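Local coordinates for 178aa long hypothetical molybdenum cofactor biosynthesis protein B (Sulfolobus tokodaii, PDB 3IWT) that probably binds molybdopterin and takes part in molybdenum cofactor biosynthesis, at residues 64-73 against 96-106; 114-122 against 156-165. All coordinates share one frame; numbering follows the deposited sequence.

Contact 1: residues 64-73 against 96-106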
loop_
_atom_site.group_PDB
_atom_site.type_symbol
_atom_site.label_atom_id
_atom_site.label_comp_id
_atom_site.label_asym_id
_atom_site.label_seq_id
_atom_site.Cartn_x
_atom_site.Cartn_y
_atom_site.Cartn_z
ATOM N N ASP A 64 4.642 -22.810 -12.294
ATOM C CA ASP A 64 4.002 -21.823 -11.412
ATOM C C ASP A 64 4.536 -21.925 -9.978
ATOM O O ASP A 64 3.819 -22.305 -9.050
ATOM C CB ASP A 64 2.474 -22.023 -11.367
ATOM C CG ASP A 64 1.804 -21.808 -12.702
ATOM O OD1 ASP A 64 2.186 -20.880 -13.444
ATOM O OD2 ASP A 64 0.851 -22.566 -12.985
ATOM N N ASP A 65 5.791 -21.548 -9.798
ATOM C CA ASP A 65 6.459 -21.644 -8.501
ATOM C C ASP A 65 7.178 -20.331 -8.296
ATOM O O ASP A 65 7.933 -19.904 -9.190
ATOM C CB ASP A 65 7.448 -22.804 -8.488
ATOM C CG ASP A 65 8.275 -22.845 -7.205
ATOM O OD1 ASP A 65 7.776 -23.323 -6.194
ATOM O OD2 ASP A 65 9.410 -22.362 -7.194
ATOM N N LYS A 66 6.926 -19.689 -7.150
ATOM C CA LYS A 66 7.399 -18.322 -6.887
ATOM C C LYS A 66 8.914 -18.218 -7.060
ATOM O O LYS A 66 9.406 -17.357 -7.773
ATOM C CB LYS A 66 6.960 -17.867 -5.480
ATOM C CG LYS A 66 7.534 -16.529 -5.027
ATOM C CD LYS A 66 6.899 -15.972 -3.754
ATOM C CE LYS A 66 7.605 -14.673 -3.327
ATOM N NZ LYS A 66 6.944 -14.000 -2.167
ATOM N N ILE A 67 9.647 -19.091 -6.378
ATOM C CA ILE A 67 11.114 -19.056 -6.397
ATOM C C ILE A 67 11.660 -19.300 -7.790
ATOM O O ILE A 67 12.573 -18.603 -8.231
ATOM C CB ILE A 67 11.749 -20.081 -5.418
ATOM C CG1 ILE A 67 11.357 -19.774 -3.972
ATOM C CG2 ILE A 67 13.275 -20.075 -5.538
ATOM C CD1 ILE A 67 11.815 -18.444 -3.492
ATOM N N LYS A 68 11.108 -20.290 -8.491
ATOM C CA LYS A 68 11.545 -20.581 -9.854
ATOM C C LYS A 68 11.273 -19.439 -10.833
ATOM O O LYS A 68 12.066 -19.183 -11.729
ATOM C CB LYS A 68 10.954 -21.903 -10.352
ATOM C CG LYS A 68 11.576 -23.132 -9.656
ATOM C CD LYS A 68 10.962 -24.393 -10.193
ATOM C CE LYS A 68 11.783 -25.612 -9.942
ATOM N NZ LYS A 68 12.116 -25.851 -8.560
ATOM N N ILE A 69 10.163 -18.737 -10.631
ATOM C CA ILE A 69 9.797 -17.614 -11.478
ATOM C C ILE A 69 10.725 -16.433 -11.179
ATOM O O ILE A 69 11.270 -15.818 -12.105
ATOM C CB ILE A 69 8.318 -17.208 -11.258
ATOM C CG1 ILE A 69 7.354 -18.209 -11.913
ATOM C CG2 ILE A 69 8.050 -15.796 -11.794
ATOM C CD1 ILE A 69 5.868 -17.968 -11.469
ATOM N N LEU A 70 10.980 -16.167 -9.895
ATOM C CA LEU A 70 11.948 -15.127 -9.529
ATOM C C LEU A 70 13.336 -15.391 -10.124
ATOM O O LEU A 70 13.952 -14.495 -10.691
ATOM C CB LEU A 70 12.066 -14.988 -8.002
ATOM C CG LEU A 70 10.884 -14.448 -7.195
ATOM C CD1 LEU A 70 11.108 -14.675 -5.657
ATOM C CD2 LEU A 70 10.638 -12.956 -7.541
ATOM N N LYS A 71 13.825 -16.621 -10.003
ATOM C CA LYS A 71 15.130 -16.981 -10.553
ATOM C C LYS A 71 15.187 -16.805 -12.078
ATOM O O LYS A 71 16.182 -16.318 -12.595
ATOM C CB LYS A 71 15.492 -18.419 -10.226
ATOM C CG LYS A 71 16.883 -18.747 -10.704
ATOM C CD LYS A 71 17.132 -20.227 -10.862
ATOM C CE LYS A 71 18.524 -20.504 -11.565
ATOM N NZ LYS A 71 19.577 -19.508 -11.176
ATOM N N ALA A 72 14.134 -17.203 -12.791
ATOM C CA ALA A 72 14.069 -16.996 -14.258
ATOM C C ALA A 72 14.179 -15.506 -14.619
ATOM O O ALA A 72 14.928 -15.129 -15.496
ATOM C CB ALA A 72 12.785 -17.597 -14.852
ATOM N N PHE A 73 13.473 -14.651 -13.891
ATOM C CA PHE A 73 13.548 -13.213 -14.136
ATOM C C PHE A 73 14.868 -12.563 -13.749
ATOM O O PHE A 73 15.376 -11.740 -14.503
ATOM C CB PHE A 73 12.356 -12.485 -13.490
ATOM C CG PHE A 73 11.097 -12.536 -14.332
ATOM C CD1 PHE A 73 10.245 -13.626 -14.267
ATOM C CD2 PHE A 73 10.757 -11.486 -15.179
ATOM C CE1 PHE A 73 9.072 -13.683 -15.056
ATOM C CE2 PHE A 73 9.577 -11.530 -15.945
ATOM C CZ PHE A 73 8.743 -12.638 -15.874
ATOM N N THR A 96 -3.496 -21.240 -9.250
ATOM C CA THR A 96 -2.049 -21.412 -9.374
ATOM C C THR A 96 -1.360 -20.320 -10.192
ATOM O O THR A 96 -0.146 -20.344 -10.308
ATOM C CB THR A 96 -1.729 -22.810 -9.931
ATOM O OG1 THR A 96 -2.512 -23.062 -11.106
ATOM C CG2 THR A 96 -2.033 -23.860 -8.885
ATOM N N ASP A 97 -2.131 -19.377 -10.751
ATOM C CA ASP A 97 -1.583 -18.207 -11.462
ATOM C C ASP A 97 -0.981 -17.187 -10.476
ATOM O O ASP A 97 -1.729 -16.502 -9.745
ATOM C CB ASP A 97 -2.660 -17.498 -12.277
ATOM C CG ASP A 97 -3.049 -18.247 -13.547
ATOM O OD1 ASP A 97 -2.412 -19.252 -13.913
ATOM O OD2 ASP A 97 -4.057 -17.820 -14.149
ATOM N N ILE A 98 0.353 -17.068 -10.478
ATOM C CA ILE A 98 1.063 -16.204 -9.526
ATOM C C ILE A 98 2.123 -15.265 -10.170
ATOM O O ILE A 98 2.876 -14.585 -9.469
ATOM C CB ILE A 98 1.726 -17.053 -8.409
ATOM C CG1 ILE A 98 2.806 -17.993 -8.980
ATOM C CG2 ILE A 98 0.693 -17.832 -7.581
ATOM C CD1 ILE A 98 3.773 -18.466 -7.882
ATOM N N THR A 99 2.144 -15.187 -11.489
ATOM C CA THR A 99 3.189 -14.449 -12.200
ATOM C C THR A 99 3.179 -12.954 -11.840
ATOM O O THR A 99 4.218 -12.376 -11.493
ATOM C CB THR A 99 3.017 -14.597 -13.716
ATOM O OG1 THR A 99 3.107 -15.981 -14.098
ATOM C CG2 THR A 99 4.079 -13.776 -14.473
ATOM N N VAL A 100 1.996 -12.347 -11.876
ATOM C CA VAL A 100 1.838 -10.905 -11.611
ATOM C C VAL A 100 2.146 -10.564 -10.157
ATOM O O VAL A 100 2.833 -9.602 -9.870
ATOM C CB VAL A 100 0.426 -10.394 -12.030
ATOM C CG1 VAL A 100 0.254 -8.921 -11.680
ATOM C CG2 VAL A 100 0.232 -10.624 -13.554
ATOM N N GLU A 101 1.666 -11.393 -9.252
ATOM C CA GLU A 101 1.861 -11.193 -7.842
ATOM C C GLU A 101 3.327 -11.394 -7.461
ATOM O O GLU A 101 3.818 -10.824 -6.482
ATOM C CB GLU A 101 1.005 -12.179 -7.063
ATOM C CG GLU A 101 -0.496 -11.965 -7.204
ATOM C CD GLU A 101 -1.047 -12.263 -8.595
ATOM O OE1 GLU A 101 -0.585 -13.229 -9.289
ATOM O OE2 GLU A 101 -1.964 -11.497 -8.995
ATOM N N THR A 102 4.034 -12.221 -8.226
ATOM C CA THR A 102 5.436 -12.466 -7.990
ATOM C C THR A 102 6.320 -11.323 -8.555
ATOM O O THR A 102 7.228 -10.841 -7.869
ATOM C CB THR A 102 5.862 -13.828 -8.591
ATOM O OG1 THR A 102 5.085 -14.861 -7.981
ATOM C CG2 THR A 102 7.347 -14.081 -8.375
ATOM N N ILE A 103 6.079 -10.912 -9.799
ATOM C CA ILE A 103 7.002 -10.011 -10.489
ATOM C C ILE A 103 6.660 -8.533 -10.417
ATOM O O ILE A 103 7.556 -7.680 -10.384
ATOM C CB ILE A 103 7.200 -10.471 -11.969
ATOM C CG1 ILE A 103 7.772 -11.894 -11.973
ATOM C CG2 ILE A 103 8.059 -9.481 -12.787
ATOM C CD1 ILE A 103 9.134 -12.076 -11.298
ATOM N N ARG A 104 5.364 -8.209 -10.399
ATOM C CA ARG A 104 4.947 -6.821 -10.511
ATOM C C ARG A 104 5.515 -5.985 -9.394
ATOM O O ARG A 104 5.836 -4.814 -9.584
ATOM C CB ARG A 104 3.394 -6.707 -10.580
ATOM C CG ARG A 104 2.890 -5.303 -10.833
ATOM C CD ARG A 104 1.408 -5.335 -11.178
ATOM N NE ARG A 104 0.675 -5.883 -10.060
ATOM C CZ ARG A 104 -0.640 -6.131 -10.107
ATOM N NH1 ARG A 104 -1.321 -5.884 -11.197
ATOM N NH2 ARG A 104 -1.248 -6.617 -9.056
ATOM N N LYS A 105 5.713 -6.614 -8.240
ATOM C CA LYS A 105 6.266 -5.979 -7.077
ATOM C C LYS A 105 7.684 -5.473 -7.278
ATOM O O LYS A 105 8.090 -4.502 -6.607
ATOM C CB LYS A 105 6.288 -6.967 -5.875
ATOM C CG LYS A 105 5.026 -6.980 -5.136
ATOM C CD LYS A 105 5.064 -7.910 -3.947
ATOM C CE LYS A 105 3.960 -8.979 -4.045
ATOM N NZ LYS A 105 4.505 -10.311 -3.487
ATOM N N LEU A 106 8.418 -6.131 -8.173
ATOM C CA LEU A 106 9.814 -5.838 -8.427
ATOM C C LEU A 106 10.072 -4.651 -9.358
ATOM O O LEU A 106 11.215 -4.193 -9.501
ATOM C CB LEU A 106 10.495 -7.058 -9.012
ATOM C CG LEU A 106 10.265 -8.368 -8.234
ATOM C CD1 LEU A 106 11.171 -9.396 -8.900
ATOM C CD2 LEU A 106 10.513 -8.276 -6.748
HETATM O O HOH W 1 2.167 -18.302 -12.386
HETATM O O HOH W 2 -1.686 -21.609 -13.367
HETATM O O HOH W 3 1.192 -21.636 -8.204
#
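I103 lies over one face of the F73 ring. Its CG1 is 3.9 Å from the ring centroid and 15° off the ring normal, a CH-pi contact. I103 CD1 covers the near rim and comes within 3.5 Å of F73 CD1. I103 CG1 stands anti to the carbonyl carbon (chi1 -60°), which puts CG1 and CD1 over the ring while CG2 lies near the opposite rim, by F73 CD2 and CE2. With an alanine at F73, I103 would probably lose the flat surface it rests on and a gap would open next to the sheet. The preceding residue, T102, puts its methyl CG2 against I69 CG2 and L70 CD2, 3.6 Å from the latter. The T102 hydroxyl turns the other way and donates to I98 O, at the N-cap of its helix. I98 CD1 meets the start of helix 66-77, 3.5 Å from K66 N. At the loop end the contact becomes polar and runs through water. One water donates to D64 OD1 at 2.8 Å and to T99 OG1, and accepts from I98 N; T99 OG1 also hydrogen-bonds G89 O. A second joins D64 OD2 to T96 OG1 and D97 OD1, and T96 OG1 also hydrogen-bonds S94 OG. The helix axes lie 9.9 Å apart at -61°. L70 and L106 touch L106 of the second subunit. F73 also packs on strands 17-23, 84-88 and 145-150, and I103 on L149.

Contact 2: residues 114-122 against 156-165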
loop_
_atom_site.group_PDB
_atom_site.type_symbol
_atom_site.label_atom_id
_atom_site.label_comp_id
_atom_site.label_asym_id
_atom_site.label_seq_id
_atom_site.Cartn_x
_atom_site.Cartn_y
_atom_site.Cartn_z
ATOM N N PHE A 114 -0.558 -0.274 -19.333
ATOM C CA PHE A 114 -0.494 -1.475 -20.145
ATOM C C PHE A 114 -1.642 -2.437 -19.804
ATOM O O PHE A 114 -2.209 -3.036 -20.698
ATOM C CB PHE A 114 0.852 -2.223 -20.036
ATOM C CG PHE A 114 0.911 -3.447 -20.916
ATOM C CD1 PHE A 114 1.297 -3.355 -22.254
ATOM C CD2 PHE A 114 0.550 -4.688 -20.408
ATOM C CE1 PHE A 114 1.311 -4.474 -23.050
ATOM C CE2 PHE A 114 0.561 -5.803 -21.205
ATOM C CZ PHE A 114 0.937 -5.704 -22.518
ATOM N N SER A 115 -1.937 -2.611 -18.513
ATOM C CA SER A 115 -2.971 -3.554 -18.087
ATOM C C SER A 115 -4.364 -3.225 -18.675
ATOM O O SER A 115 -5.013 -4.091 -19.269
ATOM C CB SER A 115 -3.027 -3.671 -16.555
ATOM O OG SER A 115 -3.086 -2.399 -15.942
ATOM N N ASP A 116 -4.823 -1.989 -18.520
ATOM C CA ASP A 116 -6.142 -1.626 -19.061
ATOM C C ASP A 116 -6.210 -1.508 -20.584
ATOM O O ASP A 116 -7.220 -1.875 -21.208
ATOM C CB ASP A 116 -6.731 -0.380 -18.343
ATOM C CG ASP A 116 -5.780 0.784 -18.303
ATOM O OD1 ASP A 116 -4.937 0.789 -17.381
ATOM O OD2 ASP A 116 -5.867 1.682 -19.185
ATOM N N VAL A 117 -5.141 -1.006 -21.208
ATOM C CA VAL A 117 -5.107 -0.937 -22.665
ATOM C C VAL A 117 -5.064 -2.347 -23.294
ATOM O O VAL A 117 -5.706 -2.588 -24.317
ATOM C CB VAL A 117 -3.984 -0.036 -23.182
ATOM C CG1 VAL A 117 -3.973 -0.042 -24.735
ATOM C CG2 VAL A 117 -4.161 1.383 -22.643
ATOM N N PHE A 118 -4.366 -3.283 -22.658
ATOM C CA PHE A 118 -4.401 -4.662 -23.123
ATOM C C PHE A 118 -5.805 -5.255 -22.987
ATOM O O PHE A 118 -6.280 -5.967 -23.874
ATOM C CB PHE A 118 -3.385 -5.561 -22.416
ATOM C CG PHE A 118 -3.433 -6.997 -22.912
ATOM C CD1 PHE A 118 -3.007 -7.312 -24.200
ATOM C CD2 PHE A 118 -3.979 -8.013 -22.119
ATOM C CE1 PHE A 118 -3.078 -8.621 -24.669
ATOM C CE2 PHE A 118 -4.049 -9.330 -22.589
ATOM C CZ PHE A 118 -3.613 -9.622 -23.863
ATOM N N ARG A 119 -6.475 -4.946 -21.884
ATOM C CA ARG A 119 -7.849 -5.414 -21.700
ATOM C C ARG A 119 -8.799 -4.757 -22.721
ATOM O O ARG A 119 -9.738 -5.404 -23.195
ATOM C CB ARG A 119 -8.309 -5.206 -20.264
ATOM C CG ARG A 119 -7.641 -6.167 -19.317
ATOM C CD ARG A 119 -8.165 -6.073 -17.892
ATOM N NE ARG A 119 -7.784 -4.878 -17.153
ATOM C CZ ARG A 119 -6.830 -4.818 -16.231
ATOM N NH1 ARG A 119 -6.051 -5.857 -15.988
ATOM N NH2 ARG A 119 -6.639 -3.696 -15.550
ATOM N N LEU A 120 -8.508 -3.515 -23.112
ATOM C CA LEU A 120 -9.311 -2.809 -24.127
ATOM C C LEU A 120 -9.249 -3.520 -25.502
ATOM O O LEU A 120 -10.277 -3.824 -26.109
ATOM C CB LEU A 120 -8.850 -1.330 -24.217
ATOM C CG LEU A 120 -9.435 -0.342 -25.242
ATOM C CD1 LEU A 120 -8.878 1.032 -24.893
ATOM C CD2 LEU A 120 -9.070 -0.669 -26.685
ATOM N N VAL A 121 -8.041 -3.778 -25.991
ATOM C CA VAL A 121 -7.869 -4.470 -27.265
ATOM C C VAL A 121 -8.364 -5.929 -27.197
ATOM O O VAL A 121 -8.908 -6.446 -28.178
ATOM C CB VAL A 121 -6.422 -4.359 -27.792
ATOM C CG1 VAL A 121 -6.003 -2.875 -27.922
ATOM C CG2 VAL A 121 -5.482 -5.098 -26.910
ATOM N N SER A 122 -8.218 -6.569 -26.041
ATOM C CA SER A 122 -8.739 -7.930 -25.806
ATOM C C SER A 122 -10.250 -7.968 -25.856
ATOM O O SER A 122 -10.857 -8.831 -26.554
ATOM C CB SER A 122 -8.264 -8.458 -24.442
ATOM O OG SER A 122 -6.870 -8.726 -24.479
ATOM N N ALA A 156 -3.698 -14.385 -27.220
ATOM C CA ALA A 156 -3.441 -13.227 -26.358
ATOM C C ALA A 156 -2.031 -12.666 -26.556
ATOM O O ALA A 156 -1.811 -11.446 -26.607
ATOM C CB ALA A 156 -3.667 -13.600 -24.853
ATOM N N VAL A 157 -1.058 -13.562 -26.621
ATOM C CA VAL A 157 0.313 -13.179 -26.812
ATOM C C VAL A 157 0.502 -12.491 -28.162
ATOM O O VAL A 157 1.128 -11.432 -28.259
ATOM C CB VAL A 157 1.225 -14.418 -26.641
ATOM C CG1 VAL A 157 2.560 -14.162 -27.168
ATOM C CG2 VAL A 157 1.296 -14.857 -25.150
ATOM N N LYS A 158 -0.086 -13.076 -29.196
ATOM C CA LYS A 158 -0.046 -12.499 -30.538
ATOM C C LYS A 158 -0.645 -11.085 -30.513
ATOM O O LYS A 158 -0.068 -10.152 -31.069
ATOM C CB LYS A 158 -0.784 -13.412 -31.504
ATOM C CG LYS A 158 -0.664 -13.054 -32.957
ATOM C CD LYS A 158 -1.540 -13.918 -33.835
ATOM C CE LYS A 158 -1.020 -15.327 -33.996
ATOM N NZ LYS A 158 -1.600 -15.957 -35.249
ATOM N N LEU A 159 -1.794 -10.931 -29.858
ATOM C CA LEU A 159 -2.460 -9.639 -29.750
ATOM C C LEU A 159 -1.599 -8.597 -29.057
ATOM O O LEU A 159 -1.522 -7.468 -29.519
ATOM C CB LEU A 159 -3.765 -9.792 -28.959
ATOM C CG LEU A 159 -4.706 -8.572 -28.882
ATOM C CD1 LEU A 159 -5.247 -8.216 -30.275
ATOM C CD2 LEU A 159 -5.841 -8.839 -27.905
ATOM N N ALA A 160 -0.992 -8.964 -27.920
ATOM C CA ALA A 160 -0.145 -8.065 -27.156
ATOM C C ALA A 160 1.036 -7.625 -28.004
ATOM O O ALA A 160 1.337 -6.440 -28.073
ATOM C CB ALA A 160 0.344 -8.754 -25.859
ATOM N N LEU A 161 1.690 -8.577 -28.669
ATOM C CA LEU A 161 2.836 -8.236 -29.515
ATOM C C LEU A 161 2.520 -7.289 -30.674
ATOM O O LEU A 161 3.203 -6.278 -30.870
ATOM C CB LEU A 161 3.485 -9.500 -30.059
ATOM C CG LEU A 161 4.405 -10.245 -29.095
ATOM C CD1 LEU A 161 4.525 -11.692 -29.594
ATOM C CD2 LEU A 161 5.770 -9.539 -29.023
ATOM N N LYS A 162 1.518 -7.643 -31.470
ATOM C CA LYS A 162 1.178 -6.871 -32.646
ATOM C C LYS A 162 0.594 -5.495 -32.342
ATOM O O LYS A 162 0.957 -4.511 -32.990
ATOM C CB LYS A 162 0.188 -7.649 -33.520
ATOM C CG LYS A 162 0.745 -8.934 -34.082
ATOM C CD LYS A 162 -0.265 -9.516 -35.049
ATOM C CE LYS A 162 0.188 -10.774 -35.702
ATOM N NZ LYS A 162 -0.889 -11.187 -36.730
ATOM N N GLU A 163 -0.282 -5.417 -31.341
ATOM C CA GLU A 163 -0.994 -4.183 -31.103
ATOM C C GLU A 163 -0.277 -3.255 -30.121
ATOM O O GLU A 163 -0.358 -2.043 -30.276
ATOM C CB GLU A 163 -2.424 -4.500 -30.663
ATOM C CG GLU A 163 -3.171 -5.382 -31.671
ATOM C CD GLU A 163 -3.123 -4.816 -33.067
ATOM O OE1 GLU A 163 -3.402 -3.615 -33.236
ATOM O OE2 GLU A 163 -2.777 -5.556 -33.999
ATOM N N LEU A 164 0.452 -3.808 -29.134
ATOM C CA LEU A 164 1.024 -2.986 -28.066
ATOM C C LEU A 164 2.550 -2.977 -27.902
ATOM O O LEU A 164 3.125 -1.925 -27.654
ATOM C CB LEU A 164 0.394 -3.397 -26.725
ATOM C CG LEU A 164 -1.137 -3.304 -26.663
ATOM C CD1 LEU A 164 -1.590 -3.613 -25.243
ATOM C CD2 LEU A 164 -1.639 -1.941 -27.084
ATOM N N ILE A 165 3.194 -4.131 -28.040
ATOM C CA ILE A 165 4.630 -4.223 -27.810
ATOM C C ILE A 165 5.429 -3.763 -29.032
ATOM O O ILE A 165 6.233 -2.827 -28.937
ATOM C CB ILE A 165 5.040 -5.650 -27.347
ATOM C CG1 ILE A 165 4.276 -6.009 -26.062
ATOM C CG2 ILE A 165 6.557 -5.759 -27.207
ATOM C CD1 ILE A 165 4.599 -7.390 -25.515
#
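F118 is the knob of this contact: its side chain sits in a hole formed by A156, L159, A160 and L164. The ring leaves its helix with CG anti to the backbone N (chi1 -180°), which carries CE1 to 3.6 Å from A160 CB. A156 O and L164 CD1 lie at the ring edge, near its plane, with the oxygen 3.7 Å from CE1. The S122 hydroxyl lies over one face of the same ring and donates to F118 O at 2.9 Å. It also bonds a glycerol and packs closely against L159 CD2. L164 makes the other tight point. Its CD1 reaches F114 CE1 at 3.7 Å and also the F118 backbone at CA, while CD2 goes to V117 CG1 at 3.8 Å. F118 thus enters as a knob between two helices of the alpha/beta domain, whose axes cross at 112°, 10.4 Å apart. On the sheet side, F114 and A160 rest on L150 of strand 145-150. A wider pi-type turn at 161-165 marks the long helix here, and A160 O accepts from both L164 N and I165 N. Towards L159 and V121 the fit is looser. L159 is partly exposed, and its CD2 touches V121 CG2 at 3.9 Å. On the V117 and V121 side, F123 of the fourth subunit packs against the helix.

Both segments of contact 1 precede those of contact 2 in the chain. The contact centres are about 21 Å apart, and the nearest atoms of the two contacts are about 6 Å apart without touching. Both helix pairs rest on the same mixed sheet and share strand 145-150. Its consecutive residues L149 and L150 point to opposite faces of the sheet, the first to contact 1 and the second to contact 2. The two helix pairs therefore cover its two sides, as in a three-layer alpha/beta fold. Both contacts also reach other subunits of the six-chain assembly. Contact 1 meets the second, contact 2 the fourth, and both touch the third.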